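Local coordinates for protein NolR (Sinorhizobium fredii, PDB 4OMZ) that probably binds DNA as a dimeric ArsR-type winged helix-turn-helix transcription factor that regulates nodulation and symbiosis genes in rhizobia, at residues A[35-45]-A[80-91]. Numbering follows the deposited sequence.
Sequences LDSLVKEEMAV and TIYYSSSSDSVM
L35 and L38 of helix 29-40 meet the strand 80-84 and the start of helix 88-101 on the buried side of this contact. Both methyls of L35 rest on the two methyls of V90, the side chains crossing at a slant, L35 CD2 3.9 Å from V90 CG2, while L66 and M26 close in from helices 56-68 and 10-26. Cutting L35 back to an alanine removes both methyls and would probably open a gap between V90, L66 and M26. L38 lies alongside Y83, both side chains pointing the same way, its CD1 4.0 Å from Y83 CB. With CG beside the backbone N (chi1 -77°), the Y83 ring is carried alongside V45, whose CG2 sits 3.6 Å from Y83 CE1. M43 and Y83 form an antiparallel hydrogen-bonded pair: M43 N donates to Y83 O (3.2 Å), and Y83 N returns to M43 O (2.9 Å). The brief strand 43-44 thus adds a third, outer strand to the hairpin 73-77/80-84, the wing of the winged helix-turn-helix fold. S85 N also bonds L38 O (3.1 Å), from above the carbonyl plane. The other side is looser: E42 runs extended across Y82, its carboxylate salt-bridged to R75, and near the exposed M91 a water links V39 O to S85 O, weakly at the latter.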
ATOM      1  N   LEU A  35       5.555  -1.543  11.528  1.00 42.28           N
ATOM      2  CA  LEU A  35       5.079  -0.164  11.624  1.00 46.17           C
ATOM      3  C   LEU A  35       4.002  -0.004  12.690  1.00 42.33           C
ATOM      4  O   LEU A  35       3.930   1.030  13.347  1.00 42.46           O
ATOM      5  CB  LEU A  35       4.542   0.324  10.272  1.00 41.06           C
ATOM      6  CG  LEU A  35       5.596   0.745   9.250  1.00 40.54           C
ATOM      7  CD1 LEU A  35       4.979   0.912   7.883  1.00 39.78           C
ATOM      8  CD2 LEU A  35       6.279   2.027   9.688  1.00 40.54           C
ATOM      9  N   ASP A  36       3.168  -1.025  12.858  1.00 49.92           N
ATOM     10  CA  ASP A  36       2.160  -1.010  13.914  1.00 47.67           C
ATOM     11  C   ASP A  36       2.862  -0.901  15.270  1.00 47.09           C
ATOM     12  O   ASP A  36       2.635   0.040  16.063  1.00 47.66           O
ATOM     13  CB  ASP A  36       1.297  -2.270  13.841  1.00 43.44           C
ATOM     14  CG  ASP A  36      -0.100  -2.057  14.387  1.00 55.82           C
ATOM     15  OD1 ASP A  36      -0.833  -1.217  13.824  1.00 58.30           O
ATOM     16  OD2 ASP A  36      -0.469  -2.732  15.371  1.00 64.16           O
ATOM     17  N   SER A  37       3.791  -1.824  15.486  1.00 44.24           N
ATOM     18  CA  SER A  37       4.532  -1.868  16.733  1.00 44.95           C
ATOM     19  C   SER A  37       5.303  -0.570  16.993  1.00 44.79           C
ATOM     20  O   SER A  37       5.270  -0.034  18.097  1.00 45.28           O
ATOM     21  CB  SER A  37       5.482  -3.061  16.716  1.00 45.36           C
ATOM     22  OG  SER A  37       4.796  -4.243  16.353  1.00 45.54           O
ATOM     23  N   LEU A  38       5.973  -0.057  15.967  1.00 46.82           N
ATOM     24  CA  LEU A  38       6.775   1.155  16.089  1.00 44.04           C
ATOM     25  C   LEU A  38       5.917   2.399  16.265  1.00 43.90           C
ATOM     26  O   LEU A  38       6.378   3.402  16.812  1.00 44.11           O
ATOM     27  CB  LEU A  38       7.677   1.316  14.868  1.00 43.44           C
ATOM     28  CG  LEU A  38       8.826   0.315  14.782  1.00 43.74           C
ATOM     29  CD1 LEU A  38       9.801   0.703  13.682  1.00 43.23           C
ATOM     30  CD2 LEU A  38       9.533   0.241  16.126  1.00 48.64           C
ATOM     31  N   VAL A  39       4.676   2.351  15.792  1.00 47.08           N
ATOM     32  CA  VAL A  39       3.779   3.472  16.032  1.00 57.88           C
ATOM     33  C   VAL A  39       3.357   3.474  17.493  1.00 60.94           C
ATOM     34  O   VAL A  39       3.210   4.540  18.094  1.00 44.84           O
ATOM     35  CB  VAL A  39       2.523   3.425  15.124  1.00 48.11           C
ATOM     36  CG1 VAL A  39       1.353   4.145  15.773  1.00 43.70           C
ATOM     37  CG2 VAL A  39       2.828   4.039  13.771  1.00 45.30           C
ATOM     38  N   LYS A  40       3.238   2.300  18.109  1.00 62.39           N
ATOM     39  CA  LYS A  40       2.686   2.351  19.464  1.00 73.94           C
ATOM     40  C   LYS A  40       3.754   2.252  20.557  1.00 80.44           C
ATOM     41  O   LYS A  40       3.439   2.422  21.737  1.00 84.77           O
ATOM     42  CB  LYS A  40       1.638   1.253  19.690  1.00 79.61           C
ATOM     43  CG  LYS A  40       1.089   0.613  18.441  1.00 80.05           C
ATOM     44  CD  LYS A  40       0.017   1.478  17.800  1.00 75.70           C
ATOM     45  CE  LYS A  40      -0.907   0.670  16.903  1.00 71.41           C
ATOM     46  NZ  LYS A  40      -1.905  -0.108  17.695  1.00 70.26           N
ATOM     47  N   GLU A  41       5.010   2.022  20.176  1.00 73.04           N
ATOM     48  CA  GLU A  41       6.093   1.986  21.159  1.00 65.04           C
ATOM     49  C   GLU A  41       7.504   2.057  20.550  1.00 61.51           C
ATOM     50  O   GLU A  41       7.708   1.681  19.396  1.00 66.62           O
ATOM     51  CB  GLU A  41       5.905   0.712  21.991  1.00 71.60           C
ATOM     52  CG  GLU A  41       5.631  -0.502  21.109  1.00 79.21           C
ATOM     53  CD  GLU A  41       5.232  -1.760  21.865  1.00 82.61           C
ATOM     54  OE1 GLU A  41       5.606  -1.918  23.048  1.00 85.70           O
ATOM     55  OE2 GLU A  41       4.533  -2.599  21.249  1.00 77.21           O
ATOM     56  N   GLU A  42       8.471   2.534  21.336  1.00 54.69           N
ATOM     57  CA  GLU A  42       9.897   2.418  21.005  1.00 46.75           C
ATOM     58  C   GLU A  42      10.446   1.020  21.246  1.00 49.34           C
ATOM     59  O   GLU A  42      10.116   0.383  22.244  1.00 50.90           O
ATOM     60  CB  GLU A  42      10.757   3.386  21.821  1.00 47.18           C
ATOM     61  CG  GLU A  42      10.683   4.849  21.483  1.00 46.89           C
ATOM     62  CD  GLU A  42      11.806   5.625  22.163  1.00 60.14           C
ATOM     63  OE1 GLU A  42      11.858   5.628  23.414  1.00 48.10           O
ATOM     64  OE2 GLU A  42      12.642   6.227  21.449  1.00 53.18           O
ATOM     65  N   MET A  43      11.298   0.550  20.342  1.00 46.87           N
ATOM     66  CA  MET A  43      11.926  -0.755  20.508  1.00 54.18           C
ATOM     67  C   MET A  43      13.360  -0.819  20.013  1.00 53.76           C
ATOM     68  O   MET A  43      13.700  -0.263  18.964  1.00 49.33           O
ATOM     69  CB  MET A  43      11.124  -1.847  19.803  1.00 56.53           C
ATOM     70  CG  MET A  43       9.785  -2.129  20.427  1.00 59.01           C
ATOM     71  SD  MET A  43       9.046  -3.620  19.768  1.00 75.51           S
ATOM     72  CE  MET A  43       7.406  -3.006  19.469  1.00 57.65           C
ATOM     73  N   ALA A  44      14.198  -1.508  20.782  1.00 57.12           N
ATOM     74  CA  ALA A  44      15.523  -1.846  20.310  1.00 48.35           C
ATOM     75  C   ALA A  44      15.307  -2.944  19.286  1.00 48.23           C
ATOM     76  O   ALA A  44      14.309  -3.658  19.343  1.00 48.29           O
ATOM     77  CB  ALA A  44      16.418  -2.298  21.439  1.00 57.11           C
ATOM     78  N   VAL A  45      16.248  -3.087  18.364  1.00 48.14           N
ATOM     79  CA  VAL A  45      16.074  -3.973  17.222  1.00 55.31           C
ATOM     80  C   VAL A  45      15.732  -5.418  17.623  1.00 66.36           C
ATOM     81  O   VAL A  45      14.951  -6.080  16.943  1.00 80.07           O
ATOM     82  CB  VAL A  45      17.336  -3.953  16.341  1.00 63.78           C
ATOM     83  CG1 VAL A  45      17.177  -4.866  15.143  1.00 66.32           C
ATOM     84  CG2 VAL A  45      17.603  -2.533  15.862  1.00 63.15           C
ATOM     85  N   THR A  80      23.016   1.219  21.459  1.00 61.33           N
ATOM     86  CA  THR A  80      21.729   0.593  21.224  1.00 53.63           C
ATOM     87  C   THR A  80      20.863   1.566  20.446  1.00 53.79           C
ATOM     88  O   THR A  80      20.699   2.724  20.836  1.00 56.16           O
ATOM     89  CB  THR A  80      21.032   0.212  22.549  1.00 52.75           C
ATOM     90  OG1 THR A  80      21.901  -0.617  23.330  1.00 55.84           O
ATOM     91  CG2 THR A  80      19.726  -0.533  22.284  1.00 50.28           C
ATOM     92  N   ILE A  81      20.309   1.089  19.339  1.00 50.17           N
ATOM     93  CA  ILE A  81      19.419   1.912  18.544  1.00 47.63           C
ATOM     94  C   ILE A  81      17.970   1.586  18.873  1.00 52.03           C
ATOM     95  O   ILE A  81      17.574   0.420  18.901  1.00 58.01           O
ATOM     96  CB  ILE A  81      19.664   1.723  17.029  1.00 51.51           C
ATOM     97  CG1 ILE A  81      21.129   1.994  16.675  1.00 54.02           C
ATOM     98  CG2 ILE A  81      18.746   2.632  16.220  1.00 47.36           C
ATOM     99  CD1 ILE A  81      21.559   3.434  16.875  1.00 57.13           C
ATOM    100  N   TYR A  82      17.194   2.629  19.134  1.00 48.59           N
ATOM    101  CA  TYR A  82      15.768   2.496  19.381  1.00 42.25           C
ATOM    102  C   TYR A  82      15.006   3.105  18.222  1.00 36.24           C
ATOM    103  O   TYR A  82      15.194   4.281  17.895  1.00 35.04           O
ATOM    104  CB  TYR A  82      15.364   3.168  20.695  1.00 39.26           C
ATOM    105  CG  TYR A  82      15.893   2.460  21.920  1.00 44.73           C
ATOM    106  CD1 TYR A  82      15.230   1.358  22.446  1.00 55.92           C
ATOM    107  CD2 TYR A  82      17.047   2.895  22.556  1.00 42.41           C
ATOM    108  CE1 TYR A  82      15.704   0.701  23.564  1.00 58.74           C
ATOM    109  CE2 TYR A  82      17.531   2.244  23.675  1.00 58.58           C
ATOM    110  CZ  TYR A  82      16.854   1.147  24.176  1.00 67.03           C
ATOM    111  OH  TYR A  82      17.329   0.492  25.292  1.00 79.72           O
ATOM    112  N   TYR A  83      14.148   2.293  17.613  1.00 37.65           N
ATOM    113  CA  TYR A  83      13.350   2.704  16.466  1.00 36.77           C
ATOM    114  C   TYR A  83      11.945   3.110  16.883  1.00 40.33           C
ATOM    115  O   TYR A  83      11.384   2.556  17.828  1.00 40.52           O
ATOM    116  CB  TYR A  83      13.271   1.574  15.441  1.00 30.82           C
ATOM    117  CG  TYR A  83      14.514   1.411  14.600  1.00 36.92           C
ATOM    118  CD1 TYR A  83      15.633   0.752  15.093  1.00 41.08           C
ATOM    119  CD2 TYR A  83      14.562   1.903  13.303  1.00 40.88           C
ATOM    120  CE1 TYR A  83      16.768   0.594  14.317  1.00 43.15           C
ATOM    121  CE2 TYR A  83      15.692   1.753  12.523  1.00 41.15           C
ATOM    122  CZ  TYR A  83      16.791   1.099  13.032  1.00 43.26           C
ATOM    123  OH  TYR A  83      17.913   0.954  12.247  1.00 51.30           O
ATOM    124  N   SER A  84      11.384   4.086  16.178  1.00 38.40           N
ATOM    125  CA  SER A  84       9.987   4.452  16.378  1.00 33.64           C
ATOM    126  C   SER A  84       9.437   4.975  15.069  1.00 28.67           C
ATOM    127  O   SER A  84      10.187   5.158  14.117  1.00 34.00           O
ATOM    128  CB  SER A  84       9.838   5.498  17.486  1.00 26.78           C
ATOM    129  OG  SER A  84      10.659   6.624  17.236  1.00 26.68           O
ATOM    130  N   SER A  85       8.131   5.195  15.000  1.00 28.30           N
ATOM    131  CA  SER A  85       7.567   5.889  13.853  1.00 28.94           C
ATOM    132  C   SER A  85       6.561   6.934  14.273  1.00 27.43           C
ATOM    133  O   SER A  85       5.576   6.633  14.945  1.00 30.63           O
ATOM    134  CB  SER A  85       6.905   4.916  12.884  1.00 33.79           C
ATOM    135  OG  SER A  85       6.441   5.618  11.744  1.00 30.47           O
ATOM    136  N   SER A  86       6.817   8.166  13.860  1.00 30.92           N
ATOM    137  CA  SER A  86       5.892   9.260  14.084  1.00 31.35           C
ATOM    138  C   SER A  86       5.404   9.797  12.738  1.00 32.37           C
ATOM    139  O   SER A  86       4.990  10.950  12.624  1.00 40.25           O
ATOM    140  CB  SER A  86       6.554  10.349  14.918  1.00 22.24           C
ATOM    141  OG  SER A  86       6.626   9.945  16.276  1.00 29.02           O
ATOM    142  N   SER A  87       5.462   8.936  11.724  1.00 20.33           N
ATOM    143  CA  SER A  87       5.094   9.285  10.355  1.00 19.37           C
ATOM    144  C   SER A  87       3.601   9.561  10.172  1.00 23.78           C
ATOM    145  O   SER A  87       2.763   8.684  10.390  1.00 18.86           O
ATOM    146  CB  SER A  87       5.520   8.163   9.405  1.00 25.59           C
ATOM    147  OG  SER A  87       4.973   8.353   8.112  1.00 23.50           O
ATOM    148  N   ASP A  88       3.271  10.776   9.754  1.00 19.35           N
ATOM    149  CA  ASP A  88       1.879  11.124   9.501  1.00 23.28           C
ATOM    150  C   ASP A  88       1.286  10.259   8.379  1.00 24.11           C
ATOM    151  O   ASP A  88       0.124   9.853   8.444  1.00 18.86           O
ATOM    152  CB  ASP A  88       1.753  12.607   9.161  1.00 30.78           C
ATOM    153  CG  ASP A  88       0.347  12.989   8.756  1.00 45.46           C
ATOM    154  OD1 ASP A  88      -0.500  13.165   9.655  1.00 49.24           O
ATOM    155  OD2 ASP A  88       0.093  13.119   7.539  1.00 54.86           O
ATOM    156  N   SER A  89       2.091   9.989   7.354  1.00 19.17           N
ATOM    157  CA  SER A  89       1.686   9.126   6.244  1.00 23.04           C
ATOM    158  C   SER A  89       1.302   7.721   6.712  1.00 29.50           C
ATOM    159  O   SER A  89       0.207   7.219   6.405  1.00 25.85           O
ATOM    160  CB  SER A  89       2.814   9.022   5.221  1.00 31.33           C
ATOM    161  OG  SER A  89       3.091  10.276   4.634  1.00 48.08           O
ATOM    162  N   VAL A  90       2.215   7.094   7.450  1.00 32.00           N
ATOM    163  CA  VAL A  90       1.989   5.752   7.972  1.00 38.59           C
ATOM    164  C   VAL A  90       0.731   5.746   8.824  1.00 34.31           C
ATOM    165  O   VAL A  90      -0.098   4.849   8.710  1.00 40.71           O
ATOM    166  CB  VAL A  90       3.190   5.239   8.809  1.00 18.55           C
ATOM    167  CG1 VAL A  90       2.818   3.964   9.553  1.00 19.04           C
ATOM    168  CG2 VAL A  90       4.388   4.988   7.910  1.00 18.76           C
ATOM    169  N   MET A  91       0.568   6.766   9.655  1.00 24.97           N
ATOM    170  CA  MET A  91      -0.600   6.820  10.516  1.00 28.89           C
ATOM    171  C   MET A  91      -1.894   6.964   9.723  1.00 27.22           C
ATOM    172  O   MET A  91      -2.912   6.375  10.089  1.00 33.31           O
ATOM    173  CB  MET A  91      -0.462   7.955  11.532  1.00 23.85           C
ATOM    174  CG  MET A  91       0.295   7.524  12.776  1.00 23.37           C
ATOM    175  SD  MET A  91       0.944   8.886  13.751  1.00 56.70           S
ATOM    176  CE  MET A  91       2.540   8.205  14.182  1.00 60.43           C
TER
HETATM  177  O   HOH W   1       4.405   7.458  17.983  1.00 31.20           O